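Local coordinates for protein 1-Cys peroxiredoxin (Vibrio vulnificus MO6-24/O, PDB 5K1G) that probably reduces hydrogen peroxide, and possibly acts on nitric oxide, as a thioredoxin-fold peroxiredoxin of the 1-Cys type, at residues 36-41 against 51-56; 122-127 against 138-143. One frame throughout, in Å; residues are numbered along the deposited sequence.

Interaction 1: 36-41 against 51-56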
loop_
_atom_site.group_PDB
_atom_site.type_symbol
_atom_site.label_atom_id
_atom_site.label_comp_id
_atom_site.label_asym_id
_atom_site.label_seq_id
_atom_site.Cartn_x
_atom_site.Cartn_y
_atom_site.Cartn_z
ATOM N N VAL A 36 2.719 -12.721 -19.856
ATOM C CA VAL A 36 1.605 -12.998 -18.957
ATOM C C VAL A 36 1.620 -11.935 -17.870
ATOM O O VAL A 36 2.602 -11.807 -17.127
ATOM C CB VAL A 36 1.695 -14.409 -18.356
ATOM C CG1 VAL A 36 0.723 -14.556 -17.189
ATOM C CG2 VAL A 36 1.404 -15.456 -19.420
ATOM N N LEU A 37 0.542 -11.160 -17.785
ATOM C CA LEU A 37 0.387 -10.124 -16.774
ATOM C C LEU A 37 -0.851 -10.441 -15.954
ATOM O O LEU A 37 -1.941 -10.595 -16.513
ATOM C CB LEU A 37 0.263 -8.741 -17.417
ATOM C CG LEU A 37 -0.131 -7.601 -16.471
ATOM C CD1 LEU A 37 0.979 -7.304 -15.472
ATOM C CD2 LEU A 37 -0.499 -6.352 -17.246
ATOM N N PHE A 38 -0.689 -10.557 -14.639
ATOM C CA PHE A 38 -1.824 -10.743 -13.747
ATOM C C PHE A 38 -1.834 -9.630 -12.713
ATOM O O PHE A 38 -0.778 -9.165 -12.272
ATOM C CB PHE A 38 -1.815 -12.129 -13.067
ATOM C CG PHE A 38 -0.693 -12.341 -12.078
ATOM C CD1 PHE A 38 0.566 -12.732 -12.508
ATOM C CD2 PHE A 38 -0.914 -12.198 -10.716
ATOM C CE1 PHE A 38 1.591 -12.945 -11.599
ATOM C CE2 PHE A 38 0.109 -12.407 -9.803
ATOM C CZ PHE A 38 1.361 -12.784 -10.247
ATOM N N ALA A 39 -3.032 -9.183 -12.356
ATOM C CA ALA A 39 -3.203 -8.064 -11.445
ATOM C C ALA A 39 -3.874 -8.529 -10.163
ATOM O O ALA A 39 -4.774 -9.373 -10.191
ATOM C CB ALA A 39 -4.031 -6.954 -12.086
ATOM N N VAL A 40 -3.438 -7.963 -9.044
ATOM C CA VAL A 40 -3.986 -8.300 -7.734
ATOM C C VAL A 40 -4.561 -7.041 -7.090
ATOM O O VAL A 40 -4.122 -5.926 -7.413
ATOM C CB VAL A 40 -2.916 -8.949 -6.845
ATOM C CG1 VAL A 40 -2.477 -10.282 -7.444
ATOM C CG2 VAL A 40 -1.729 -8.014 -6.684
ATOM N N PRO A 41 -5.554 -7.162 -6.204
ATOM C CA PRO A 41 -6.074 -5.960 -5.532
ATOM C C PRO A 41 -5.092 -5.340 -4.554
ATOM O O PRO A 41 -5.170 -4.131 -4.304
ATOM C CB PRO A 41 -7.335 -6.473 -4.818
ATOM C CG PRO A 41 -7.708 -7.730 -5.548
ATOM C CD PRO A 41 -6.404 -8.340 -5.966
ATOM N N ALA A 51 -2.497 -17.535 -2.695
ATOM C CA ALA A 51 -2.998 -18.301 -3.828
ATOM C C ALA A 51 -2.525 -17.744 -5.166
ATOM O O ALA A 51 -1.909 -18.465 -5.956
ATOM C CB ALA A 51 -4.527 -18.356 -3.798
ATOM N N HIS A 52 -2.804 -16.467 -5.432
ATOM C CA HIS A 52 -2.606 -15.916 -6.769
ATOM C C HIS A 52 -1.132 -15.859 -7.154
ATOM O O HIS A 52 -0.708 -16.542 -8.092
ATOM C CB HIS A 52 -3.229 -14.524 -6.877
ATOM C CG HIS A 52 -3.639 -14.161 -8.271
ATOM N ND1 HIS A 52 -4.263 -12.973 -8.583
ATOM C CD2 HIS A 52 -3.521 -14.839 -9.438
ATOM C CE1 HIS A 52 -4.509 -12.933 -9.880
ATOM N NE2 HIS A 52 -4.067 -14.053 -10.423
ATOM N N LEU A 53 -0.349 -15.041 -6.448
ATOM C CA LEU A 53 1.081 -14.955 -6.738
ATOM C C LEU A 53 1.798 -16.294 -6.586
ATOM O O LEU A 53 2.593 -16.642 -7.476
ATOM C CB LEU A 53 1.723 -13.873 -5.864
ATOM C CG LEU A 53 3.242 -13.706 -5.956
ATOM C CD1 LEU A 53 3.672 -13.336 -7.372
ATOM C CD2 LEU A 53 3.724 -12.663 -4.963
ATOM N N PRO A 54 1.582 -17.081 -5.521
ATOM C CA PRO A 54 2.267 -18.385 -5.448
ATOM C C PRO A 54 1.971 -19.294 -6.627
ATOM O O PRO A 54 2.848 -20.057 -7.049
ATOM C CB PRO A 54 1.746 -18.978 -4.132
ATOM C CG PRO A 54 1.379 -17.805 -3.315
ATOM C CD PRO A 54 0.837 -16.795 -4.279
ATOM N N GLY A 55 0.755 -19.232 -7.175
ATOM C CA GLY A 55 0.425 -20.076 -8.312
ATOM C C GLY A 55 1.290 -19.790 -9.526
ATOM O O GLY A 55 1.660 -20.707 -10.263
ATOM N N TYR A 56 1.626 -18.515 -9.747
ATOM C CA TYR A 56 2.473 -18.166 -10.884
ATOM C C TYR A 56 3.939 -18.472 -10.610
ATOM O O TYR A 56 4.679 -18.822 -11.537
ATOM C CB TYR A 56 2.288 -16.693 -11.254
ATOM C CG TYR A 56 1.034 -16.447 -12.060
ATOM C CD1 TYR A 56 1.023 -16.651 -13.434
ATOM C CD2 TYR A 56 -0.141 -16.034 -11.448
ATOM C CE1 TYR A 56 -0.119 -16.446 -14.180
ATOM C CE2 TYR A 56 -1.293 -15.822 -12.189
ATOM C CZ TYR A 56 -1.274 -16.033 -13.553
ATOM O OH TYR A 56 -2.405 -15.829 -14.305
#
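F38, H52 and Y56 form an aromatic cluster where strand 34-40 of the thioredoxin-fold sheet is covered by helix 46-58. F38 and Y56 make an offset stack, with centroids 4.0 Å apart and planes only 4° from parallel; Y56 CD2 lies over the middle of the phenylalanine ring. The F38 ring reaches this place because its CG stands between the backbone N and the carbonyl carbon (chi1 68°). H52 joins obliquely, its plane at 49° to that of F38, with F38 CD2 over the imidazole face. L53 comes to the rim of F38 instead, its CD1 lying in the ring plane, 3.7 Å from F38 CZ. The axes of segments 36-40 and 51-56 run nearly antiparallel and come within 9.7 Å, a gap bridged mainly by the rings. V36 and V40, beta-branched and at ease in a strand, close the ends: V36 CG1 touches Y56 CE1, and V40 CG1 approaches H52 ND1.

Buried polar groups are satisfied from outside. S148 O anchors Y56 OH, while the stack orients that ring; the imidazole is held in rotation by hydrogen bonds from NE2 to S148 O and between ND1 and R124 NH1. At its edge, A39 O lies 3.6 Å from H52 CE1.

Interaction 2: 122-127 against 138-143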
loop_
_atom_site.group_PDB
_atom_site.type_symbol
_atom_site.label_atom_id
_atom_site.label_comp_id
_atom_site.label_asym_id
_atom_site.label_seq_id
_atom_site.Cartn_x
_atom_site.Cartn_y
_atom_site.Cartn_z
ATOM N N SER A 122 -6.982 -2.382 -8.168
ATOM C CA SER A 122 -7.236 -3.073 -9.419
ATOM C C SER A 122 -8.185 -4.239 -9.189
ATOM O O SER A 122 -8.123 -4.912 -8.155
ATOM C CB SER A 122 -5.932 -3.582 -10.035
ATOM O OG SER A 122 -6.190 -4.256 -11.254
ATOM N N GLN A 123 -9.076 -4.466 -10.149
ATOM C CA GLN A 123 -9.748 -5.753 -10.199
ATOM C C GLN A 123 -8.717 -6.848 -10.442
ATOM O O GLN A 123 -7.631 -6.609 -10.981
ATOM C CB GLN A 123 -10.804 -5.787 -11.302
ATOM C CG GLN A 123 -11.905 -4.757 -11.170
ATOM C CD GLN A 123 -12.865 -4.811 -12.338
ATOM O OE1 GLN A 123 -13.256 -5.892 -12.782
ATOM N NE2 GLN A 123 -13.241 -3.647 -12.851
ATOM N N ARG A 124 -9.060 -8.062 -10.028
ATOM C CA ARG A 124 -8.198 -9.204 -10.279
ATOM C C ARG A 124 -8.400 -9.681 -11.712
ATOM O O ARG A 124 -9.528 -9.964 -12.125
ATOM C CB ARG A 124 -8.503 -10.325 -9.288
ATOM C CG ARG A 124 -7.512 -11.470 -9.320
ATOM C CD ARG A 124 -7.898 -12.555 -8.333
ATOM N NE ARG A 124 -8.175 -12.012 -7.006
ATOM C CZ ARG A 124 -7.242 -11.730 -6.104
ATOM N NH1 ARG A 124 -5.961 -11.935 -6.383
ATOM N NH2 ARG A 124 -7.587 -11.238 -4.920
ATOM N N TYR A 125 -7.312 -9.748 -12.477
ATOM C CA TYR A 125 -7.386 -10.223 -13.851
ATOM C C TYR A 125 -6.046 -10.821 -14.257
ATOM O O TYR A 125 -5.051 -10.729 -13.535
ATOM C CB TYR A 125 -7.798 -9.105 -14.827
ATOM C CG TYR A 125 -6.813 -7.955 -14.950
ATOM C CD1 TYR A 125 -5.698 -8.051 -15.777
ATOM C CD2 TYR A 125 -7.012 -6.764 -14.259
ATOM C CE1 TYR A 125 -4.799 -7.010 -15.896
ATOM C CE2 TYR A 125 -6.120 -5.710 -14.379
ATOM C CZ TYR A 125 -5.016 -5.841 -15.195
ATOM O OH TYR A 125 -4.120 -4.802 -15.317
ATOM N N ALA A 126 -6.043 -11.447 -15.431
ATOM C CA ALA A 126 -4.835 -11.977 -16.041
ATOM C C ALA A 126 -4.942 -11.813 -17.548
ATOM O O ALA A 126 -6.007 -12.049 -18.128
ATOM C CB ALA A 126 -4.617 -13.455 -15.682
ATOM N N MET A 127 -3.848 -11.391 -18.176
ATOM C CA MET A 127 -3.811 -11.225 -19.621
ATOM C C MET A 127 -2.649 -12.001 -20.216
ATOM O O MET A 127 -1.643 -12.263 -19.552
ATOM C CB MET A 127 -3.655 -9.762 -20.064
ATOM C CG MET A 127 -4.381 -8.716 -19.262
ATOM S SD MET A 127 -3.871 -7.097 -19.875
ATOM C CE MET A 127 -5.264 -6.091 -19.373
ATOM N N ASN A 138 -8.667 -12.432 -18.925
ATOM C CA ASN A 138 -9.476 -13.161 -17.953
ATOM C C ASN A 138 -9.693 -12.264 -16.743
ATOM O O ASN A 138 -8.779 -12.078 -15.933
ATOM C CB ASN A 138 -8.798 -14.465 -17.544
ATOM C CG ASN A 138 -8.774 -15.489 -18.662
ATOM O OD1 ASN A 138 -9.079 -15.178 -19.811
ATOM N ND2 ASN A 138 -8.410 -16.720 -18.327
ATOM N N VAL A 139 -10.901 -11.721 -16.612
ATOM C CA VAL A 139 -11.258 -10.828 -15.514
ATOM C C VAL A 139 -12.155 -11.590 -14.547
ATOM O O VAL A 139 -13.154 -12.191 -14.958
ATOM C CB VAL A 139 -11.949 -9.552 -16.026
ATOM C CG1 VAL A 139 -12.269 -8.619 -14.866
ATOM C CG2 VAL A 139 -11.072 -8.858 -17.061
ATOM N N GLU A 140 -11.803 -11.559 -13.267
ATOM C CA GLU A 140 -12.507 -12.349 -12.269
ATOM C C GLU A 140 -13.895 -11.789 -11.987
ATOM O O GLU A 140 -14.169 -10.604 -12.192
ATOM C CB GLU A 140 -11.708 -12.394 -10.964
ATOM C CG GLU A 140 -10.379 -13.126 -11.047
ATOM C CD GLU A 140 -10.530 -14.637 -11.089
ATOM O OE1 GLU A 140 -11.669 -15.128 -11.230
ATOM O OE2 GLU A 140 -9.504 -15.336 -10.967
ATOM N N ALA A 141 -14.773 -12.670 -11.512
ATOM C CA ALA A 141 -16.023 -12.228 -10.929
ATOM C C ALA A 141 -15.757 -11.645 -9.541
ATOM O O ALA A 141 -14.774 -12.012 -8.888
ATOM C CB ALA A 141 -17.013 -13.383 -10.831
ATOM N N PRO A 142 -16.601 -10.715 -9.090
ATOM C CA PRO A 142 -16.382 -10.075 -7.784
ATOM C C PRO A 142 -16.071 -11.063 -6.669
ATOM O O PRO A 142 -16.784 -12.045 -6.466
ATOM C CB PRO A 142 -17.704 -9.345 -7.540
ATOM C CG PRO A 142 -18.150 -8.964 -8.916
ATOM C CD PRO A 142 -17.699 -10.070 -9.838
ATOM N N LYS A 143 -14.972 -10.792 -5.957
ATOM C CA LYS A 143 -14.489 -11.605 -4.837
ATOM C C LYS A 143 -14.310 -13.077 -5.222
ATOM O O LYS A 143 -14.314 -13.961 -4.359
ATOM C CB LYS A 143 -15.413 -11.471 -3.618
ATOM C CG LYS A 143 -14.755 -11.825 -2.283
ATOM C CD LYS A 143 -15.674 -11.540 -1.108
ATOM C CE LYS A 143 -17.091 -12.001 -1.395
ATOM N NZ LYS A 143 -17.899 -12.107 -0.152
HETATM O O HOH W 1 -13.318 -8.380 -10.820
#
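A126 and N138 form a hydrogen-bonded antiparallel pair in the beta hairpin of strands 120-130 and 133-139, at the margin of the thioredoxin-fold sheet. N138 N donates to A126 O at 2.8 Å, almost straight at 172°, and A126 N returns a bond to N138 O at 2.9 Å, more bent at 150°. The ladder runs on past the strand end, where E140 N donates to R124 O at 3.0 Å. Between these bonds Y125 faces V139 as a non-hydrogen-bonded pair, and Y125 CA makes a CH...O contact with N138 O.

R124 and E140 lie close without a salt bridge. Their aliphatic parts touch, R124 CD to E140 CG at 3.7 Å, but the charged groups part, with planes 68° apart and R124 NE 5.3 Å from E140 OE2. Each charged group is satisfied by other partners. R124 NH1 forms a salt bridge with D48, whereas the E140 carboxylate takes the backbone N-H groups of E146 and V147 and is hydrogen-bonded to the hydroxyl of S148. The long arginine suits a reach across to helix 46-58, and the bend of E140 at chi2 turns its carboxylate to the 146-148 loop. N138, through ND2, binds V147 O in the same loop.

On the face of Y125, V139 CG2 packs against Y125 CB, while the phenol ring leads away to F104 and L108 of helix 103-108. The small A126 leaves room on the other face for F38 and I153. Farther out, a water donates to both Q123 OE1 and E140 O, and Q123 OE1 also lies 3.6 Å from V139 CG1.

In the fold
Interactions 1 and 2 meet in one sheet, since strands 34-40 and 120-130 are neighbours: A39 N lies 2.8 Å from Y125 O, a probable hydrogen bond, and L37 O probably accepts similarly from M127 N. Interaction 1 is wholly buried, a helix laid on the strand and held by ring packing without direct hydrogen bonds. Interaction 2, about 10 Å away between centres, is only partly buried and pairs two strands through their backbones, with a water at its outer end. Side chains also join them, P41 CD packing 3.3 Å from R124 NH2 and Y56 OH 3.5 Å from A126 CB, and both contacts share R124 and S148 as polar partners.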